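Local structure of purine nucleoside phosphorylase (Caulobacter vibrioides, 1XFJ) at residues E68-C73 and R252-I257; V41-Q46 and A50-N55. The protein probably acts as a purine nucleoside phosphorylase of the YfiH/LACC1 family, splitting nucleosides with phosphate, and may also deaminate adenosine. One frame throughout, in Å; residues are numbered along the deposited sequence.

Contact 1. Residues E68-C73 and R252-I257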
ATOM      1  N   GLU A  68       4.550  -1.092 -19.282  1.00 22.20           N
ATOM      2  CA  GLU A  68       5.188  -2.396 -19.121  1.00 23.41           C
ATOM      3  C   GLU A  68       6.015  -2.467 -17.840  1.00 22.25           C
ATOM      4  O   GLU A  68       6.071  -3.507 -17.184  1.00 23.84           O
ATOM      5  CB  GLU A  68       6.101  -2.707 -20.312  1.00 24.14           C
ATOM      6  CG  GLU A  68       5.375  -3.039 -21.603  1.00 27.56           C
ATOM      7  CD  GLU A  68       6.319  -3.537 -22.685  1.00 28.22           C
ATOM      8  OE1 GLU A  68       7.201  -2.764 -23.113  1.00 30.42           O
ATOM      9  OE2 GLU A  68       6.182  -4.706 -23.104  1.00 30.62           O
ATOM     10  N   ASP A  69       6.647  -1.353 -17.488  1.00 20.88           N
ATOM     11  CA  ASP A  69       7.492  -1.285 -16.301  1.00 19.21           C
ATOM     12  C   ASP A  69       6.715  -1.312 -14.986  1.00 18.03           C
ATOM     13  O   ASP A  69       7.311  -1.366 -13.912  1.00 17.79           O
ATOM     14  CB  ASP A  69       8.357  -0.023 -16.352  1.00 18.25           C
ATOM     15  CG  ASP A  69       9.181   0.067 -17.627  1.00 20.25           C
ATOM     16  OD1 ASP A  69       9.908  -0.901 -17.941  1.00 20.47           O
ATOM     17  OD2 ASP A  69       9.104   1.106 -18.312  1.00 16.23           O
ATOM     18  N   LEU A  70       5.389  -1.276 -15.067  1.00 16.52           N
ATOM     19  CA  LEU A  70       4.570  -1.292 -13.863  1.00 14.97           C
ATOM     20  C   LEU A  70       4.158  -2.714 -13.500  1.00 15.32           C
ATOM     21  O   LEU A  70       3.568  -3.432 -14.308  1.00 13.74           O
ATOM     22  CB  LEU A  70       3.332  -0.412 -14.052  1.00 17.51           C
ATOM     23  CG  LEU A  70       2.496  -0.117 -12.804  1.00 18.66           C
ATOM     24  CD1 LEU A  70       3.377   0.454 -11.697  1.00 19.95           C
ATOM     25  CD2 LEU A  70       1.391   0.867 -13.164  1.00 19.04           C
ATOM     26  N   ASN A  71       4.478  -3.112 -12.274  1.00 11.30           N
ATOM     27  CA  ASN A  71       4.169  -4.449 -11.783  1.00 11.09           C
ATOM     28  C   ASN A  71       3.231  -4.373 -10.578  1.00 10.00           C
ATOM     29  O   ASN A  71       3.633  -3.961  -9.487  1.00 10.04           O
ATOM     30  CB  ASN A  71       5.467  -5.164 -11.385  1.00 12.96           C
ATOM     31  CG  ASN A  71       6.434  -5.341 -12.554  1.00 14.31           C
ATOM     32  OD1 ASN A  71       6.480  -6.400 -13.183  1.00 15.04           O
ATOM     33  ND2 ASN A  71       7.207  -4.302 -12.846  1.00 16.86           N
ATOM     34  N   VAL A  72       1.978  -4.769 -10.781  1.00  8.71           N
ATOM     35  CA  VAL A  72       0.986  -4.757  -9.713  1.00  8.44           C
ATOM     36  C   VAL A  72       0.249  -6.095  -9.718  1.00  8.09           C
ATOM     37  O   VAL A  72      -0.126  -6.603 -10.771  1.00  8.04           O
ATOM     38  CB  VAL A  72      -0.022  -3.606  -9.902  1.00  7.83           C
ATOM     39  CG1 VAL A  72      -1.003  -3.573  -8.738  1.00  7.11           C
ATOM     40  CG2 VAL A  72       0.724  -2.280 -10.006  1.00  8.33           C
ATOM     41  N   CYS A  73       0.049  -6.663  -8.535  1.00  8.28           N
ATOM     42  CA  CYS A  73      -0.616  -7.956  -8.403  1.00  7.55           C
ATOM     43  C   CYS A  73      -2.131  -7.920  -8.404  1.00  6.90           C
ATOM     44  O   CYS A  73      -2.756  -6.861  -8.358  1.00  6.65           O
ATOM     45  CB  CYS A  73      -0.216  -8.635  -7.089  1.00  9.00           C
ATOM     46  SG  CYS A  73       1.508  -9.017  -6.872  1.00  8.11           S
ATOM     47  N   ARG A 252      -9.145   3.021  -6.771  1.00  3.70           N
ATOM     48  CA  ARG A 252      -8.000   2.462  -6.061  1.00  5.37           C
ATOM     49  C   ARG A 252      -6.777   3.357  -6.232  1.00  4.86           C
ATOM     50  O   ARG A 252      -6.475   3.809  -7.339  1.00  4.11           O
ATOM     51  CB  ARG A 252      -7.670   1.057  -6.590  1.00  7.46           C
ATOM     52  CG  ARG A 252      -8.887   0.185  -6.889  1.00  9.51           C
ATOM     53  CD  ARG A 252      -9.798   0.041  -5.681  1.00 11.78           C
ATOM     54  NE  ARG A 252     -11.073  -0.568  -6.051  1.00 11.73           N
ATOM     55  CZ  ARG A 252     -11.222  -1.838  -6.415  1.00 12.77           C
ATOM     56  NH1 ARG A 252     -10.170  -2.646  -6.452  1.00 11.55           N
ATOM     57  NH2 ARG A 252     -12.420  -2.293  -6.757  1.00 12.63           N
ATOM     58  N   LEU A 253      -6.081   3.607  -5.127  1.00  3.27           N
ATOM     59  CA  LEU A 253      -4.881   4.435  -5.126  1.00  3.68           C
ATOM     60  C   LEU A 253      -3.653   3.559  -5.311  1.00  4.07           C
ATOM     61  O   LEU A 253      -3.585   2.460  -4.769  1.00  6.34           O
ATOM     62  CB  LEU A 253      -4.744   5.152  -3.790  1.00  3.17           C
ATOM     63  CG  LEU A 253      -5.905   6.037  -3.358  1.00  3.01           C
ATOM     64  CD1 LEU A 253      -5.819   6.291  -1.853  1.00  4.90           C
ATOM     65  CD2 LEU A 253      -5.848   7.341  -4.142  1.00  3.62           C
ATOM     66  N   LEU A 254      -2.674   4.053  -6.057  1.00  3.21           N
ATOM     67  CA  LEU A 254      -1.453   3.290  -6.258  1.00  3.03           C
ATOM     68  C   LEU A 254      -0.328   3.886  -5.423  1.00  3.51           C
ATOM     69  O   LEU A 254      -0.281   5.091  -5.200  1.00  4.75           O
ATOM     70  CB  LEU A 254      -1.033   3.309  -7.728  1.00  6.15           C
ATOM     71  CG  LEU A 254       0.107   2.332  -8.044  1.00  9.62           C
ATOM     72  CD1 LEU A 254      -0.434   0.917  -7.995  1.00  8.85           C
ATOM     73  CD2 LEU A 254       0.697   2.615  -9.410  1.00 11.17           C
ATOM     74  N   SER A 255       0.561   3.024  -4.944  1.00  3.29           N
ATOM     75  CA  SER A 255       1.729   3.441  -4.178  1.00  3.21           C
ATOM     76  C   SER A 255       2.822   2.607  -4.819  1.00  3.13           C
ATOM     77  O   SER A 255       2.651   1.404  -4.992  1.00  3.35           O
ATOM     78  CB  SER A 255       1.581   3.090  -2.699  1.00  3.19           C
ATOM     79  OG  SER A 255       0.522   3.822  -2.109  1.00  3.63           O
ATOM     80  N   ALA A 256       3.932   3.227  -5.195  1.00  3.13           N
ATOM     81  CA  ALA A 256       4.976   2.459  -5.859  1.00  3.84           C
ATOM     82  C   ALA A 256       6.381   2.974  -5.623  1.00  3.99           C
ATOM     83  O   ALA A 256       6.587   4.112  -5.203  1.00  4.85           O
ATOM     84  CB  ALA A 256       4.692   2.402  -7.358  1.00  3.38           C
ATOM     85  N   ILE A 257       7.350   2.116  -5.914  1.00  3.89           N
ATOM     86  CA  ILE A 257       8.747   2.459  -5.730  1.00  3.57           C
ATOM     87  C   ILE A 257       9.550   1.739  -6.806  1.00  4.93           C
ATOM     88  O   ILE A 257       9.157   0.671  -7.276  1.00  4.54           O
ATOM     89  CB  ILE A 257       9.218   2.043  -4.311  1.00  3.68           C
ATOM     90  CG1 ILE A 257      10.657   2.505  -4.078  1.00  3.59           C
ATOM     91  CG2 ILE A 257       9.078   0.532  -4.131  1.00  3.78           C
ATOM     92  CD1 ILE A 257      11.086   2.399  -2.615  1.00  4.76           C
TER

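Contact 2. Residues V41-Q46 and A50-N55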
ATOM      1  N   VAL A  41      -6.526   3.263 -10.476  1.00  4.58           N
ATOM      2  CA  VAL A  41      -5.670   2.247 -11.087  1.00  4.56           C
ATOM      3  C   VAL A  41      -6.206   0.822 -10.937  1.00  5.58           C
ATOM      4  O   VAL A  41      -5.540  -0.141 -11.326  1.00  3.56           O
ATOM      5  CB  VAL A  41      -4.237   2.294 -10.494  1.00  5.25           C
ATOM      6  CG1 VAL A  41      -3.604   3.654 -10.759  1.00  5.63           C
ATOM      7  CG2 VAL A  41      -4.277   2.001  -9.001  1.00  5.74           C
ATOM      8  N   GLY A  42      -7.415   0.695 -10.394  1.00  4.29           N
ATOM      9  CA  GLY A  42      -8.012  -0.616 -10.189  1.00  5.80           C
ATOM     10  C   GLY A  42      -8.487  -1.373 -11.418  1.00  5.69           C
ATOM     11  O   GLY A  42      -9.579  -1.124 -11.936  1.00  4.87           O
ATOM     12  N   ARG A  43      -7.670  -2.313 -11.887  1.00  5.09           N
ATOM     13  CA  ARG A  43      -8.036  -3.113 -13.052  1.00  6.48           C
ATOM     14  C   ARG A  43      -9.208  -4.045 -12.734  1.00  7.87           C
ATOM     15  O   ARG A  43      -9.911  -4.510 -13.636  1.00  8.27           O
ATOM     16  CB  ARG A  43      -6.831  -3.934 -13.521  1.00  8.25           C
ATOM     17  CG  ARG A  43      -5.859  -3.158 -14.390  1.00  9.51           C
ATOM     18  CD  ARG A  43      -4.646  -4.000 -14.735  1.00 13.00           C
ATOM     19  NE  ARG A  43      -3.848  -3.403 -15.801  1.00 14.39           N
ATOM     20  CZ  ARG A  43      -2.700  -3.907 -16.239  1.00 16.23           C
ATOM     21  NH1 ARG A  43      -2.214  -5.015 -15.695  1.00 13.26           N
ATOM     22  NH2 ARG A  43      -2.047  -3.315 -17.232  1.00 16.76           N
ATOM     23  N   GLY A  44      -9.420  -4.302 -11.449  1.00  7.99           N
ATOM     24  CA  GLY A  44     -10.504  -5.181 -11.043  1.00  8.99           C
ATOM     25  C   GLY A  44     -11.761  -4.420 -10.671  1.00  8.44           C
ATOM     26  O   GLY A  44     -12.745  -5.015 -10.227  1.00 11.05           O
ATOM     27  N   SER A  45     -11.731  -3.103 -10.853  1.00  6.39           N
ATOM     28  CA  SER A  45     -12.876  -2.256 -10.526  1.00  7.18           C
ATOM     29  C   SER A  45     -13.895  -2.252 -11.659  1.00  6.33           C
ATOM     30  O   SER A  45     -13.691  -2.888 -12.693  1.00  8.41           O
ATOM     31  CB  SER A  45     -12.415  -0.822 -10.249  1.00  7.17           C
ATOM     32  OG  SER A  45     -12.010  -0.174 -11.443  1.00  5.82           O
ATOM     33  N   GLN A  46     -14.990  -1.526 -11.461  1.00  5.37           N
ATOM     34  CA  GLN A  46     -16.047  -1.443 -12.460  1.00  6.71           C
ATOM     35  C   GLN A  46     -15.953  -0.174 -13.307  1.00  5.62           C
ATOM     36  O   GLN A  46     -16.896   0.201 -14.002  1.00  6.54           O
ATOM     37  CB  GLN A  46     -17.411  -1.547 -11.767  1.00  6.15           C
ATOM     38  CG  GLN A  46     -17.695  -2.956 -11.245  1.00  8.00           C
ATOM     39  CD  GLN A  46     -18.882  -3.024 -10.300  1.00 12.36           C
ATOM     40  OE1 GLN A  46     -18.791  -2.630  -9.137  1.00 12.74           O
ATOM     41  NE2 GLN A  46     -20.004  -3.522 -10.800  1.00 13.68           N
ATOM     42  N   ALA A  50     -10.298   1.241 -20.213  1.00  6.41           N
ATOM     43  CA  ALA A  50      -9.401   2.125 -20.948  1.00  5.25           C
ATOM     44  C   ALA A  50      -8.914   3.283 -20.087  1.00  4.67           C
ATOM     45  O   ALA A  50      -7.754   3.683 -20.178  1.00  4.81           O
ATOM     46  CB  ALA A  50     -10.099   2.658 -22.198  1.00  6.36           C
ATOM     47  N   ASP A  51      -9.800   3.833 -19.262  1.00  3.52           N
ATOM     48  CA  ASP A  51      -9.412   4.940 -18.395  1.00  3.65           C
ATOM     49  C   ASP A  51      -8.417   4.428 -17.354  1.00  3.44           C
ATOM     50  O   ASP A  51      -7.416   5.086 -17.065  1.00  3.27           O
ATOM     51  CB  ASP A  51     -10.641   5.560 -17.703  1.00  3.87           C
ATOM     52  CG  ASP A  51     -11.475   6.433 -18.642  1.00  5.31           C
ATOM     53  OD1 ASP A  51     -10.970   6.824 -19.715  1.00  7.63           O
ATOM     54  OD2 ASP A  51     -12.637   6.743 -18.300  1.00  5.21           O
ATOM     55  N   VAL A  52      -8.694   3.252 -16.795  1.00  5.13           N
ATOM     56  CA  VAL A  52      -7.805   2.658 -15.801  1.00  3.87           C
ATOM     57  C   VAL A  52      -6.414   2.495 -16.404  1.00  4.50           C
ATOM     58  O   VAL A  52      -5.411   2.792 -15.762  1.00  4.56           O
ATOM     59  CB  VAL A  52      -8.316   1.278 -15.336  1.00  3.76           C
ATOM     60  CG1 VAL A  52      -7.276   0.609 -14.451  1.00  3.06           C
ATOM     61  CG2 VAL A  52      -9.634   1.439 -14.578  1.00  4.94           C
ATOM     62  N   GLU A  53      -6.351   2.027 -17.645  1.00  5.47           N
ATOM     63  CA  GLU A  53      -5.063   1.857 -18.301  1.00  4.45           C
ATOM     64  C   GLU A  53      -4.355   3.192 -18.505  1.00  4.96           C
ATOM     65  O   GLU A  53      -3.128   3.277 -18.384  1.00  3.03           O
ATOM     66  CB  GLU A  53      -5.243   1.143 -19.640  1.00  7.70           C
ATOM     67  CG  GLU A  53      -5.598  -0.325 -19.474  1.00 10.45           C
ATOM     68  CD  GLU A  53      -4.575  -1.066 -18.626  1.00 15.15           C
ATOM     69  OE1 GLU A  53      -3.390  -1.104 -19.020  1.00 17.18           O
ATOM     70  OE2 GLU A  53      -4.954  -1.605 -17.563  1.00 13.14           O
ATOM     71  N   GLU A  54      -5.121   4.234 -18.811  1.00  3.53           N
ATOM     72  CA  GLU A  54      -4.538   5.556 -19.012  1.00  3.21           C
ATOM     73  C   GLU A  54      -3.982   6.071 -17.692  1.00  3.10           C
ATOM     74  O   GLU A  54      -2.915   6.680 -17.656  1.00  3.08           O
ATOM     75  CB  GLU A  54      -5.591   6.525 -19.559  1.00  4.54           C
ATOM     76  CG  GLU A  54      -5.208   8.005 -19.520  1.00  3.04           C
ATOM     77  CD  GLU A  54      -4.042   8.364 -20.424  1.00  4.92           C
ATOM     78  OE1 GLU A  54      -3.738   7.588 -21.351  1.00  4.65           O
ATOM     79  OE2 GLU A  54      -3.436   9.440 -20.218  1.00  6.11           O
ATOM     80  N   ASN A  55      -4.697   5.819 -16.602  1.00  3.39           N
ATOM     81  CA  ASN A  55      -4.224   6.270 -15.300  1.00  3.07           C
ATOM     82  C   ASN A  55      -2.920   5.564 -14.951  1.00  3.01           C
ATOM     83  O   ASN A  55      -1.977   6.190 -14.466  1.00  3.33           O
ATOM     84  CB  ASN A  55      -5.278   6.017 -14.223  1.00  3.08           C
ATOM     85  CG  ASN A  55      -6.534   6.832 -14.446  1.00  3.06           C
ATOM     86  OD1 ASN A  55      -6.461   8.001 -14.822  1.00  3.75           O
ATOM     87  ND2 ASN A  55      -7.694   6.225 -14.211  1.00  3.27           N
TER

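Contact 1. Residues E68-C73 and R252-I257
Leu254 sends its two methyl groups to two different residues of the 68-73 segment. Its CD2 meets Leu70 tip to tip, lying 4.1 Å from Leu70 CD1 and nearly as close to the other methyl, so that it sits against the fork of that side chain. Its CD1 turns to Val72 instead and lies 4.0 Å from Val72 CG2, the two side chains crossing at a slant. Leu70 starts out across the line between the segments; with CG anti to the backbone N (chi1 -169°), its branched end swings over to Leu254. The two segments belong to one mixed five-stranded sheet but are not adjacent in it: strand 106-111 runs between them, antiparallel to 253-259 and parallel to 70-72. The touching side chains therefore reach across one face of that middle strand, where Ile106 lies against Leu70 and Met110 against both Val72 and Leu254. Packing is looser toward Ala256, whose CB also points at the other strand but stays 4.9 Å from Leu70 CD1. At the start of the 68-73 segment the chain is nearer solvent, and Glu68, in a 3-10 segment, is exposed.

Contact 2. Residues V41-Q46 and A50-N55
Val52 pushes both of its methyl groups against the backbone of the 41-46 loop. CG1, anti to the backbone N, lies 3.7 Å from Val41 O, and CG2 is equally far from Gly42 O. The extended side chain of Arg43 passes over the same valine, with Arg43 CG 4.0 Å from Val52 CG1, before its guanidinium reaches Glu53, the next residue of the helix. There the arginine grips the carboxylate side-on in a bidentate salt bridge. Arg43 NE donates to Glu53 OE2 at 2.7 Å, while Arg43 NH2 donates to Glu53 OE1 at 3.1 Å and an N-H...O angle of 163°. Both oxygens use their syn lone pairs, and the two planar groups are only 26° apart, so the paired hydrogen bonds restrain rotation of either group. Glu53 gets there by bending at chi2 (-56°), which folds its carboxylate back to the loop. Gly42 to Ser45 form a type I beta turn; Gly42 O accepts both Ser45 N and Ser45 OG, the hydroxyl at 2.7 Å, which ties the turn together beside Val52. Asn55, about one helical turn on from Val52, bonds through ND2 to Asn40 O and through OD1 to Val31 N. The loop is thus held against the first turns of helix 49-62, while Val41 faces Arg56 and Ile59 farther along that helix, on the side toward strand 253-259.

Contact 2 comes first in the sequence and is complete before contact 1 begins: the 41-46 loop leads into helix 49-62, which is followed by strand 70-72, whereas strand 253-259 arrives only near the C-terminus. Their centres are about 12 Å apart, with contact 1 deeper in the chain. They meet directly where Arg252 O, just before strand 253-259, lies 3.2 Å from Val41 N, probably hydrogen-bonded, and where Leu254 CB packs on Val41 CG2. Val41 thus lies between the helix and the five-stranded sheet. The loop before the helix packs on the helix on one side and on the C-terminal strand of the sheet on another, all within the region assigned to this family.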